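Local coordinates for phosphoenolpyruvate-protein phosphotransferase (Coxiella burnetii, PDB 3TRC) that probably transfers phosphate from phosphoenolpyruvate to a protein histidine, the chain here being its GAF domain, a signal-transduction module, at residues His52-Leu57 / Gly69-Phe75; Ile13-Val17 / Leu29-Arg33; Glu110-Leu116 / Val131-Ser137. One frame throughout, in Å; residues are numbered along the deposited sequence.

In the fold
Contacts 1 and 3 belong to one antiparallel sheet of the GAF domain and sit at different places in it, their centres about 20 Å apart; contact 2 joins two helices and lies across the chain's centre from contact 1. Contact 1 pairs the outermost strand 72-74 with strand 54-61, and its chemistry is mixed: charged side chains on one face, Y55, which binds a sodium ion, and L73 on the other. Contact 3 pairs 114-122 with 125-134 further into the sheet, buried along the strands and exposed where they fray into loops. Contact 2 has no backbone bonding, relying on aliphatic packing beside a single ion pair. All three are only partly buried.

Contact 1: His52-Leu57 / Gly69-Phe75. With NA (sodium ion), chain C.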
loop_
_atom_site.group_PDB
_atom_site.type_symbol
_atom_site.label_atom_id
_atom_site.label_comp_id
_atom_site.label_asym_id
_atom_site.label_seq_id
_atom_site.Cartn_x
_atom_site.Cartn_y
_atom_site.Cartn_z
ATOM N N HIS A 52 8.425 -28.960 0.442
ATOM C CA HIS A 52 7.494 -30.005 0.028
ATOM C C HIS A 52 6.855 -29.722 -1.334
ATOM O O HIS A 52 6.094 -30.544 -1.846
ATOM C CB HIS A 52 6.399 -30.194 1.080
ATOM C CG HIS A 52 6.922 -30.612 2.420
ATOM N ND1 HIS A 52 6.911 -29.780 3.519
ATOM C CD2 HIS A 52 7.482 -31.773 2.833
ATOM C CE1 HIS A 52 7.437 -30.411 4.553
ATOM N NE2 HIS A 52 7.791 -31.623 4.163
ATOM N N GLY A 53 7.158 -28.562 -1.906
ATOM C CA GLY A 53 6.631 -28.197 -3.210
ATOM C C GLY A 53 5.117 -28.086 -3.221
ATOM O O GLY A 53 4.447 -28.561 -4.142
ATOM N N GLU A 54 4.579 -27.452 -2.184
ATOM C CA GLU A 54 3.140 -27.294 -2.027
ATOM C C GLU A 54 2.789 -25.902 -1.536
ATOM O O GLU A 54 3.546 -25.283 -0.792
ATOM C CB GLU A 54 2.604 -28.304 -1.006
ATOM C CG GLU A 54 2.768 -29.756 -1.394
ATOM C CD GLU A 54 2.497 -30.702 -0.237
ATOM O OE1 GLU A 54 2.822 -30.359 0.923
ATOM O OE2 GLU A 54 1.955 -31.796 -0.489
ATOM N N TYR A 55 1.630 -25.420 -1.965
ATOM C CA TYR A 55 1.010 -24.250 -1.371
ATOM C C TYR A 55 0.239 -24.695 -0.146
ATOM O O TYR A 55 -0.475 -25.690 -0.199
ATOM C CB TYR A 55 0.030 -23.639 -2.360
ATOM C CG TYR A 55 0.697 -23.180 -3.618
ATOM C CD1 TYR A 55 1.507 -22.060 -3.593
ATOM C CD2 TYR A 55 0.529 -23.857 -4.816
ATOM C CE1 TYR A 55 2.127 -21.610 -4.709
ATOM C CE2 TYR A 55 1.168 -23.411 -5.966
ATOM C CZ TYR A 55 1.967 -22.274 -5.887
ATOM O OH TYR A 55 2.625 -21.754 -6.968
ATOM N N VAL A 56 0.371 -23.955 0.950
ATOM C CA VAL A 56 -0.367 -24.276 2.170
ATOM C C VAL A 56 -1.371 -23.179 2.488
ATOM O O VAL A 56 -1.024 -22.005 2.518
ATOM C CB VAL A 56 0.586 -24.418 3.369
ATOM C CG1 VAL A 56 -0.194 -24.856 4.609
ATOM C CG2 VAL A 56 1.683 -25.411 3.047
ATOM N N LEU A 57 -2.625 -23.553 2.712
ATOM C CA LEU A 57 -3.629 -22.555 3.065
ATOM C C LEU A 57 -3.285 -21.951 4.421
ATOM O O LEU A 57 -3.095 -22.677 5.402
ATOM C CB LEU A 57 -5.016 -23.193 3.114
ATOM C CG LEU A 57 -6.143 -22.230 3.473
ATOM C CD1 LEU A 57 -6.350 -21.216 2.348
ATOM C CD2 LEU A 57 -7.428 -23.012 3.740
ATOM N N GLY A 69 -3.896 -24.082 7.578
ATOM C CA GLY A 69 -2.708 -24.732 8.099
ATOM C C GLY A 69 -2.594 -26.170 7.633
ATOM O O GLY A 69 -1.596 -26.838 7.915
ATOM N N LYS A 70 -3.605 -26.639 6.903
ATOM C CA LYS A 70 -3.701 -28.053 6.531
ATOM C C LYS A 70 -3.830 -28.306 5.022
ATOM O O LYS A 70 -3.172 -29.192 4.481
ATOM C CB LYS A 70 -4.883 -28.703 7.262
ATOM C CG LYS A 70 -4.825 -28.577 8.781
ATOM C CD LYS A 70 -3.594 -29.285 9.337
ATOM C CE LYS A 70 -3.476 -29.115 10.842
ATOM N NZ LYS A 70 -2.217 -29.722 11.364
ATOM N N LEU A 71 -4.693 -27.555 4.348
ATOM C CA LEU A 71 -4.916 -27.760 2.921
ATOM C C LEU A 71 -3.645 -27.479 2.128
ATOM O O LEU A 71 -3.087 -26.389 2.206
ATOM C CB LEU A 71 -6.052 -26.869 2.421
ATOM C CG LEU A 71 -6.338 -26.954 0.922
ATOM C CD1 LEU A 71 -6.773 -28.360 0.527
ATOM C CD2 LEU A 71 -7.389 -25.930 0.534
ATOM N N ARG A 72 -3.195 -28.476 1.371
ATOM C CA ARG A 72 -1.975 -28.362 0.581
ATOM C C ARG A 72 -2.246 -28.669 -0.887
ATOM O O ARG A 72 -2.933 -29.639 -1.218
ATOM C CB ARG A 72 -0.887 -29.288 1.141
ATOM C CG ARG A 72 -0.373 -28.838 2.495
ATOM C CD ARG A 72 0.493 -29.872 3.198
ATOM N NE ARG A 72 1.123 -29.261 4.362
ATOM C CZ ARG A 72 2.274 -28.599 4.318
ATOM N NH1 ARG A 72 2.939 -28.493 3.172
ATOM N NH2 ARG A 72 2.765 -28.054 5.421
ATOM N N LEU A 73 -1.710 -27.827 -1.763
ATOM C CA LEU A 73 -1.897 -27.975 -3.200
ATOM C C LEU A 73 -0.522 -28.025 -3.846
ATOM O O LEU A 73 0.338 -27.214 -3.525
ATOM C CB LEU A 73 -2.691 -26.792 -3.753
ATOM C CG LEU A 73 -4.082 -26.572 -3.154
ATOM C CD1 LEU A 73 -4.698 -25.285 -3.699
ATOM C CD2 LEU A 73 -4.979 -27.762 -3.436
ATOM N N LYS A 74 -0.307 -28.974 -4.750
ATOM C CA LYS A 74 1.012 -29.146 -5.349
ATOM C C LYS A 74 1.382 -28.013 -6.298
ATOM O O LYS A 74 0.542 -27.525 -7.061
ATOM C CB LYS A 74 1.097 -30.485 -6.087
ATOM C CG LYS A 74 1.000 -31.700 -5.180
ATOM C CD LYS A 74 2.206 -31.794 -4.266
ATOM C CE LYS A 74 2.211 -33.101 -3.489
ATOM N NZ LYS A 74 3.387 -33.192 -2.578
ATOM N N PHE A 75 2.642 -27.594 -6.248
ATOM C CA PHE A 75 3.144 -26.611 -7.201
ATOM C C PHE A 75 2.820 -27.083 -8.619
ATOM O O PHE A 75 2.979 -28.260 -8.943
ATOM C CB PHE A 75 4.664 -26.437 -7.085
ATOM C CG PHE A 75 5.125 -25.672 -5.863
ATOM C CD1 PHE A 75 4.220 -25.097 -4.988
ATOM C CD2 PHE A 75 6.484 -25.526 -5.607
ATOM C CE1 PHE A 75 4.661 -24.392 -3.875
ATOM C CE2 PHE A 75 6.931 -24.825 -4.496
ATOM C CZ PHE A 75 6.017 -24.260 -3.625
HETATM NA NA NA C . 2.693 -23.356 -9.108
HETATM O O HOH W 1 -0.715 -31.728 -1.898
#
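Strands 54-57 and 72-74 run antiparallel at 158°, with Y55 and L73 exchanging both backbone hydrogen bonds as a hydrogen-bonded pair; L57 N to L71 O and the nearly straight F75 N to G53 O bond extend the pairing. On the face carrying E54, V56, R72 and K74, one carboxylate serves two cations. E54 OE1 takes R72 NH1 at 2.9 Å, met nearly along its C-O axis, while K74 NZ reaches E54 OE2 at 2.9 Å from above the carboxylate plane. The lysine chain bends at chi2 (-67°), which lays its outer carbons beside E54. R72 NH1 also pairs with D49, and the methyl V56 CG2 lies under a face of the guanidinium, 3.3 Å from R72 NH1. Long flexible chains suit this outer face, where R72 and K74 are exposed.

Y55 and L73 occupy the other face. F75, just beyond strand 72-74, brings its ring edge to the face of Y55, F75 CD1 to Y55 CE2 3.6 Å, with the ring planes 54° apart. The same phenylalanine lies over the backbone of G53, and G53 CA makes a CH-pi contact 3.7 Å from the centroid of the F75 ring. The positive phi of G53 suits glycine; with E54 it faces D49 in a G1 beta bulge. Y55 is buried, yet Y55 OH binds sodium at 2.7 Å, in the plane of the ring. The site, completed by G76, G81 and E85, lies where the beta hairpin meets helix 78-86 of the GAF domain.

Contact 2: Ile13-Val17 / Leu29-Arg33; sequences ITQEV and LVVVR
I13 and V17 meet L29 and V30 in the closely packed half of this contact, between helices whose axes run antiparallel at 156° and approach to 10.7 Å. V17 CG2 touches V30 CG2 at 3.7 Å, branch against branch, the two side chains meeting at a slant. I13 reaches further: in the conformer described, one of two, I13 CD1 comes to 4.0 Å from V30 CG2 and also touches R33 CB, the isoleucine and arginine chains running past one another antiparallel. L29 spreads its two methyls over the opposing helix. L29 CD2 lies 3.8 Å from I13 CG1, while L29 CD1 presses on E16 CB at 3.4 Å. Branched aliphatic residues suit this side because they pack between the helices without polar groups to satisfy, and I13, V17 and V30 are buried.

Toward the outer side the packing gives way to an ion pair between partly exposed residues. R33 meets the carboxylate of E16 through two nitrogens, one to each oxygen: R33 NE to E16 OE1 is 2.8 Å and R33 NH2 to E16 OE2 is 2.9 Å, each oxygen using its syn lone pair. Carboxylate and guanidinium are nearly coplanar (18°), and the paired bonds should hold both groups flat and restrict their rotation. The bend of R33 at chi2 (-59°) turns its guanidinium back across the end of E16. R33 NH1 has a second partner, E36, on its own helix, so the arginine sits between two acids.

H154, L151 and L155 of helix 142-164 pack against V17 and V30 from the buried side, while T14 and Q15 touch I153 of the second subunit. Helices 3-19 and 23-37 form an antiparallel helical hairpin that packs on helix 142-164, the GAF domain's long C-terminal helix.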
loop_
_atom_site.group_PDB
_atom_site.type_symbol
_atom_site.label_atom_id
_atom_site.label_comp_id
_atom_site.label_asym_id
_atom_site.label_seq_id
_atom_site.Cartn_x
_atom_site.Cartn_y
_atom_site.Cartn_z
ATOM N N ILE A 13 -7.401 -0.702 4.800
ATOM C CA ILE A 13 -6.777 -2.008 4.997
ATOM C C ILE A 13 -5.255 -1.920 5.121
ATOM O O ILE A 13 -4.649 -2.690 5.859
ATOM C CB ILE A 13 -7.160 -3.012 3.893
ATOM C CG1 ILE A 13 -6.688 -4.414 4.266
ATOM C CG2 ILE A 13 -6.563 -2.602 2.553
ATOM C CD1 ILE A 13 -7.249 -5.495 3.371
ATOM N N THR A 14 -4.643 -0.990 4.395
ATOM C CA THR A 14 -3.197 -0.791 4.482
ATOM C C THR A 14 -2.890 -0.391 5.920
ATOM O O THR A 14 -1.921 -0.857 6.521
ATOM C CB THR A 14 -2.705 0.294 3.498
ATOM O OG1 THR A 14 -3.092 -0.061 2.162
ATOM C CG2 THR A 14 -1.189 0.425 3.550
ATOM N N GLN A 15 -3.750 0.467 6.462
ATOM C CA GLN A 15 -3.698 0.883 7.859
ATOM C C GLN A 15 -3.787 -0.310 8.802
ATOM O O GLN A 15 -2.955 -0.479 9.693
ATOM C CB GLN A 15 -4.859 1.832 8.153
ATOM C CG GLN A 15 -4.871 2.386 9.558
ATOM C CD GLN A 15 -4.039 3.642 9.677
ATOM O OE1 GLN A 15 -2.818 3.579 9.818
ATOM N NE2 GLN A 15 -4.696 4.794 9.607
ATOM N N GLU A 16 -4.809 -1.134 8.606
ATOM C CA GLU A 16 -5.039 -2.282 9.475
ATOM C C GLU A 16 -3.927 -3.333 9.390
ATOM O O GLU A 16 -3.551 -3.921 10.401
ATOM C CB GLU A 16 -6.408 -2.912 9.190
ATOM C CG GLU A 16 -7.593 -2.122 9.742
ATOM C CD GLU A 16 -8.921 -2.835 9.531
ATOM O OE1 GLU A 16 -9.049 -3.589 8.544
ATOM O OE2 GLU A 16 -9.839 -2.647 10.355
ATOM N N VAL A 17 -3.401 -3.566 8.191
ATOM C CA VAL A 17 -2.307 -4.521 8.022
ATOM C C VAL A 17 -1.056 -4.064 8.764
ATOM O O VAL A 17 -0.428 -4.844 9.476
ATOM C CB VAL A 17 -1.963 -4.768 6.536
ATOM C CG1 VAL A 17 -0.681 -5.595 6.413
ATOM C CG2 VAL A 17 -3.118 -5.463 5.832
ATOM N N LEU A 29 -7.010 -10.800 8.656
ATOM C CA LEU A 29 -7.688 -9.524 8.495
ATOM C C LEU A 29 -7.996 -9.288 7.023
ATOM O O LEU A 29 -9.105 -8.892 6.652
ATOM C CB LEU A 29 -6.779 -8.422 9.041
ATOM C CG LEU A 29 -7.034 -6.928 8.890
ATOM C CD1 LEU A 29 -6.057 -6.193 9.797
ATOM C CD2 LEU A 29 -6.875 -6.471 7.451
ATOM N N VAL A 30 -7.002 -9.551 6.183
ATOM C CA VAL A 30 -7.126 -9.340 4.748
ATOM C C VAL A 30 -8.231 -10.180 4.096
ATOM O O VAL A 30 -9.050 -9.649 3.350
ATOM C CB VAL A 30 -5.767 -9.545 4.046
ATOM C CG1 VAL A 30 -5.937 -9.573 2.538
ATOM C CG2 VAL A 30 -4.794 -8.445 4.473
ATOM N N VAL A 31 -8.285 -11.484 4.376
ATOM C CA VAL A 31 -9.292 -12.310 3.717
ATOM C C VAL A 31 -10.714 -11.893 4.113
ATOM O O VAL A 31 -11.638 -11.927 3.294
ATOM C CB VAL A 31 -9.054 -13.828 3.944
ATOM C CG1 VAL A 31 -7.678 -14.220 3.430
ATOM C CG2 VAL A 31 -9.209 -14.207 5.414
ATOM N N VAL A 32 -10.879 -11.466 5.360
ATOM C CA VAL A 32 -12.184 -11.023 5.832
ATOM C C VAL A 32 -12.552 -9.692 5.182
ATOM O O VAL A 32 -13.663 -9.523 4.675
ATOM C CB VAL A 32 -12.219 -10.872 7.368
ATOM C CG1 VAL A 32 -13.490 -10.149 7.803
ATOM C CG2 VAL A 32 -12.133 -12.236 8.039
ATOM N N ARG A 33 -11.608 -8.756 5.196
ATOM C CA ARG A 33 -11.850 -7.410 4.677
ATOM C C ARG A 33 -12.150 -7.426 3.189
ATOM O O ARG A 33 -13.043 -6.718 2.722
ATOM C CB ARG A 33 -10.654 -6.490 4.965
ATOM C CG ARG A 33 -10.493 -6.113 6.424
ATOM C CD ARG A 33 -11.728 -5.407 6.962
ATOM N NE ARG A 33 -11.523 -4.921 8.323
ATOM C CZ ARG A 33 -12.482 -4.840 9.241
ATOM N NH1 ARG A 33 -13.716 -5.220 8.947
ATOM N NH2 ARG A 33 -12.204 -4.381 10.454
#

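Contact 3: Glu110-Leu116 / Val131-Ser137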
loop_
_atom_site.group_PDB
_atom_site.type_symbol
_atom_site.label_atom_id
_atom_site.label_comp_id
_atom_site.label_asym_id
_atom_site.label_seq_id
_atom_site.Cartn_x
_atom_site.Cartn_y
_atom_site.Cartn_z
ATOM N N GLU A 110 -19.017 -24.046 -1.124
ATOM C CA GLU A 110 -20.006 -23.449 -2.019
ATOM C C GLU A 110 -19.549 -23.506 -3.475
ATOM O O GLU A 110 -18.359 -23.622 -3.758
ATOM C CB GLU A 110 -20.293 -21.996 -1.626
ATOM C CG GLU A 110 -21.112 -21.830 -0.361
ATOM C CD GLU A 110 -21.913 -20.541 -0.358
ATOM O OE1 GLU A 110 -23.032 -20.536 -0.917
ATOM O OE2 GLU A 110 -21.427 -19.533 0.195
ATOM N N ASP A 111 -20.507 -23.419 -4.394
ATOM C CA ASP A 111 -20.215 -23.470 -5.822
ATOM C C ASP A 111 -19.811 -22.105 -6.369
ATOM O O ASP A 111 -20.649 -21.353 -6.866
ATOM C CB ASP A 111 -21.421 -23.996 -6.600
ATOM C CG ASP A 111 -21.561 -25.501 -6.510
ATOM O OD1 ASP A 111 -20.530 -26.202 -6.621
ATOM O OD2 ASP A 111 -22.700 -25.981 -6.326
ATOM N N TYR A 112 -18.522 -21.796 -6.292
ATOM C CA TYR A 112 -18.029 -20.521 -6.803
ATOM C C TYR A 112 -17.773 -20.584 -8.298
ATOM O O TYR A 112 -17.558 -21.660 -8.864
ATOM C CB TYR A 112 -16.755 -20.087 -6.074
ATOM C CG TYR A 112 -16.924 -20.029 -4.582
ATOM C CD1 TYR A 112 -17.793 -19.117 -3.999
ATOM C CD2 TYR A 112 -16.222 -20.891 -3.751
ATOM C CE1 TYR A 112 -17.958 -19.062 -2.630
ATOM C CE2 TYR A 112 -16.377 -20.842 -2.381
ATOM C CZ TYR A 112 -17.245 -19.930 -1.825
ATOM O OH TYR A 112 -17.399 -19.888 -0.458
ATOM N N HIS A 113 -17.805 -19.422 -8.935
ATOM C CA HIS A 113 -17.574 -19.340 -10.367
ATOM C C HIS A 113 -16.551 -18.264 -10.686
ATOM O O HIS A 113 -15.463 -18.572 -11.164
ATOM C CB HIS A 113 -18.894 -19.119 -11.106
ATOM C CG HIS A 113 -19.833 -20.278 -10.989
ATOM N ND1 HIS A 113 -19.830 -21.330 -11.880
ATOM C CD2 HIS A 113 -20.776 -20.572 -10.063
ATOM C CE1 HIS A 113 -20.744 -22.212 -11.520
ATOM N NE2 HIS A 113 -21.333 -21.778 -10.419
ATOM N N GLY A 114 -16.888 -17.007 -10.406
ATOM C CA GLY A 114 -15.944 -15.916 -10.589
ATOM C C GLY A 114 -14.682 -16.182 -9.790
ATOM O O GLY A 114 -14.758 -16.653 -8.658
ATOM N N PHE A 115 -13.527 -15.871 -10.374
ATOM C CA PHE A 115 -12.230 -16.253 -9.804
ATOM C C PHE A 115 -11.173 -15.195 -10.096
ATOM O O PHE A 115 -11.014 -14.756 -11.236
ATOM C CB PHE A 115 -11.787 -17.601 -10.397
ATOM C CG PHE A 115 -10.422 -18.073 -9.951
ATOM C CD1 PHE A 115 -9.269 -17.654 -10.609
ATOM C CD2 PHE A 115 -10.297 -18.995 -8.921
ATOM C CE1 PHE A 115 -8.012 -18.115 -10.215
ATOM C CE2 PHE A 115 -9.044 -19.461 -8.518
ATOM C CZ PHE A 115 -7.901 -19.020 -9.169
ATOM N N LEU A 116 -10.460 -14.771 -9.061
ATOM C CA LEU A 116 -9.282 -13.935 -9.261
ATOM C C LEU A 116 -8.137 -14.513 -8.453
ATOM O O LEU A 116 -8.178 -14.523 -7.222
ATOM C CB LEU A 116 -9.549 -12.486 -8.839
ATOM C CG LEU A 116 -8.359 -11.524 -8.945
ATOM C CD1 LEU A 116 -7.824 -11.476 -10.371
ATOM C CD2 LEU A 116 -8.767 -10.128 -8.476
ATOM N N VAL A 131 -6.350 -15.800 -3.443
ATOM C CA VAL A 131 -7.434 -16.322 -4.270
ATOM C C VAL A 131 -8.760 -15.724 -3.829
ATOM O O VAL A 131 -9.175 -15.903 -2.685
ATOM C CB VAL A 131 -7.546 -17.859 -4.199
ATOM C CG1 VAL A 131 -8.735 -18.341 -5.038
ATOM C CG2 VAL A 131 -6.259 -18.525 -4.670
ATOM N N ILE A 132 -9.421 -15.028 -4.749
ATOM C CA ILE A 132 -10.700 -14.392 -4.466
ATOM C C ILE A 132 -11.775 -15.054 -5.333
ATOM O O ILE A 132 -11.578 -15.258 -6.523
ATOM C CB ILE A 132 -10.655 -12.868 -4.747
ATOM C CG1 ILE A 132 -9.473 -12.208 -4.023
ATOM C CG2 ILE A 132 -11.957 -12.213 -4.316
ATOM C CD1 ILE A 132 -8.219 -12.076 -4.880
ATOM N N GLN A 133 -12.898 -15.416 -4.727
ATOM C CA GLN A 133 -13.935 -16.135 -5.458
ATOM C C GLN A 133 -15.300 -15.541 -5.184
ATOM O O GLN A 133 -15.524 -14.925 -4.149
ATOM C CB GLN A 133 -13.930 -17.615 -5.073
ATOM C CG GLN A 133 -12.559 -18.281 -5.216
ATOM C CD GLN A 133 -12.562 -19.734 -4.774
ATOM O OE1 GLN A 133 -12.223 -20.054 -3.629
ATOM N NE2 GLN A 133 -12.946 -20.625 -5.682
ATOM N N GLN A 134 -16.213 -15.709 -6.131
ATOM C CA GLN A 134 -17.586 -15.286 -5.910
ATOM C C GLN A 134 -18.551 -16.257 -6.566
ATOM O O GLN A 134 -18.191 -16.983 -7.491
ATOM C CB GLN A 134 -17.820 -13.850 -6.394
ATOM C CG GLN A 134 -17.436 -13.592 -7.832
ATOM C CD GLN A 134 -17.302 -12.109 -8.130
ATOM O OE1 GLN A 134 -17.459 -11.267 -7.244
ATOM N NE2 GLN A 134 -17.014 -11.785 -9.382
ATOM N N LEU A 135 -19.775 -16.273 -6.057
ATOM C CA LEU A 135 -20.812 -17.153 -6.570
ATOM C C LEU A 135 -21.261 -16.752 -7.974
ATOM O O LEU A 135 -21.580 -17.614 -8.794
ATOM C CB LEU A 135 -22.005 -17.152 -5.611
ATOM C CG LEU A 135 -21.711 -17.669 -4.199
ATOM C CD1 LEU A 135 -22.805 -17.248 -3.226
ATOM C CD2 LEU A 135 -21.528 -19.182 -4.198
ATOM N N GLU A 136 -21.289 -15.449 -8.252
ATOM C CA GLU A 136 -21.706 -14.972 -9.564
ATOM C C GLU A 136 -20.682 -15.407 -10.595
ATOM O O GLU A 136 -19.483 -15.464 -10.303
ATOM C CB GLU A 136 -21.822 -13.444 -9.584
ATOM C CG GLU A 136 -22.913 -12.877 -8.692
ATOM C CD GLU A 136 -24.270 -12.851 -9.366
ATOM O OE1 GLU A 136 -24.321 -12.950 -10.611
ATOM O OE2 GLU A 136 -25.288 -12.729 -8.651
ATOM N N SER A 137 -21.148 -15.717 -11.799
ATOM C CA SER A 137 -20.238 -16.046 -12.890
ATOM C C SER A 137 -19.769 -14.762 -13.571
ATOM O O SER A 137 -20.038 -14.526 -14.749
ATOM C CB SER A 137 -20.906 -16.991 -13.896
ATOM O OG SER A 137 -21.162 -18.256 -13.306
HETATM O O HOH W 2 -13.953 -19.457 -8.221
#
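L116 and I132 are partners in an antiparallel strand pair, part of the beta hairpin 114-122/125-134, which here leaves regular pairing and opens into loops. They exchange two backbone bonds, L116 N to I132 O and I132 N to L116 O, both 2.8 Å. Their side chains run abreast in a common direction, with I132 CD1 4.1 Å from L116 CG; both pack on C148 of helix 142-164, where bulky aliphatics suit the buried interface between sheet and helix. On the other face F115 CE2 meets V131 CG1 at 3.7 Å. F115 reaches there because its CG stands anti to the backbone N (chi1 177°), and both side chains also touch helix 78-86. The sheet thus has helix 142-164 on one face and helix 78-86 on the other, as in other GAF domains.

Farther along, H113 and G114 both face Q134 in a classic beta bulge. H113 N donates to Q134 O at 175°, and G114 N turns to E136 O. Q134 CG packs directly on G114 CA, 3.9 Å away, where glycine leaves room. G114 O takes a longer bond from Q134 N, from above the carbonyl plane, and one from a water that also accepts from Q133 NE2, tying the glutamine amide to the opposite strand.

Y112, buried, stands beside this amide, with ring and amide planes 52° apart. L135 begins pointing away, but L135 CD2 returns to 3.7 Å from Y112 CD1, so exposed L135 lends an apolar cover to the buried tyrosine. H113 presents its ring edge to L135 O, H113 CD2 lying 3.3 Å away, while its ND1 is hydrogen-bonded to D94.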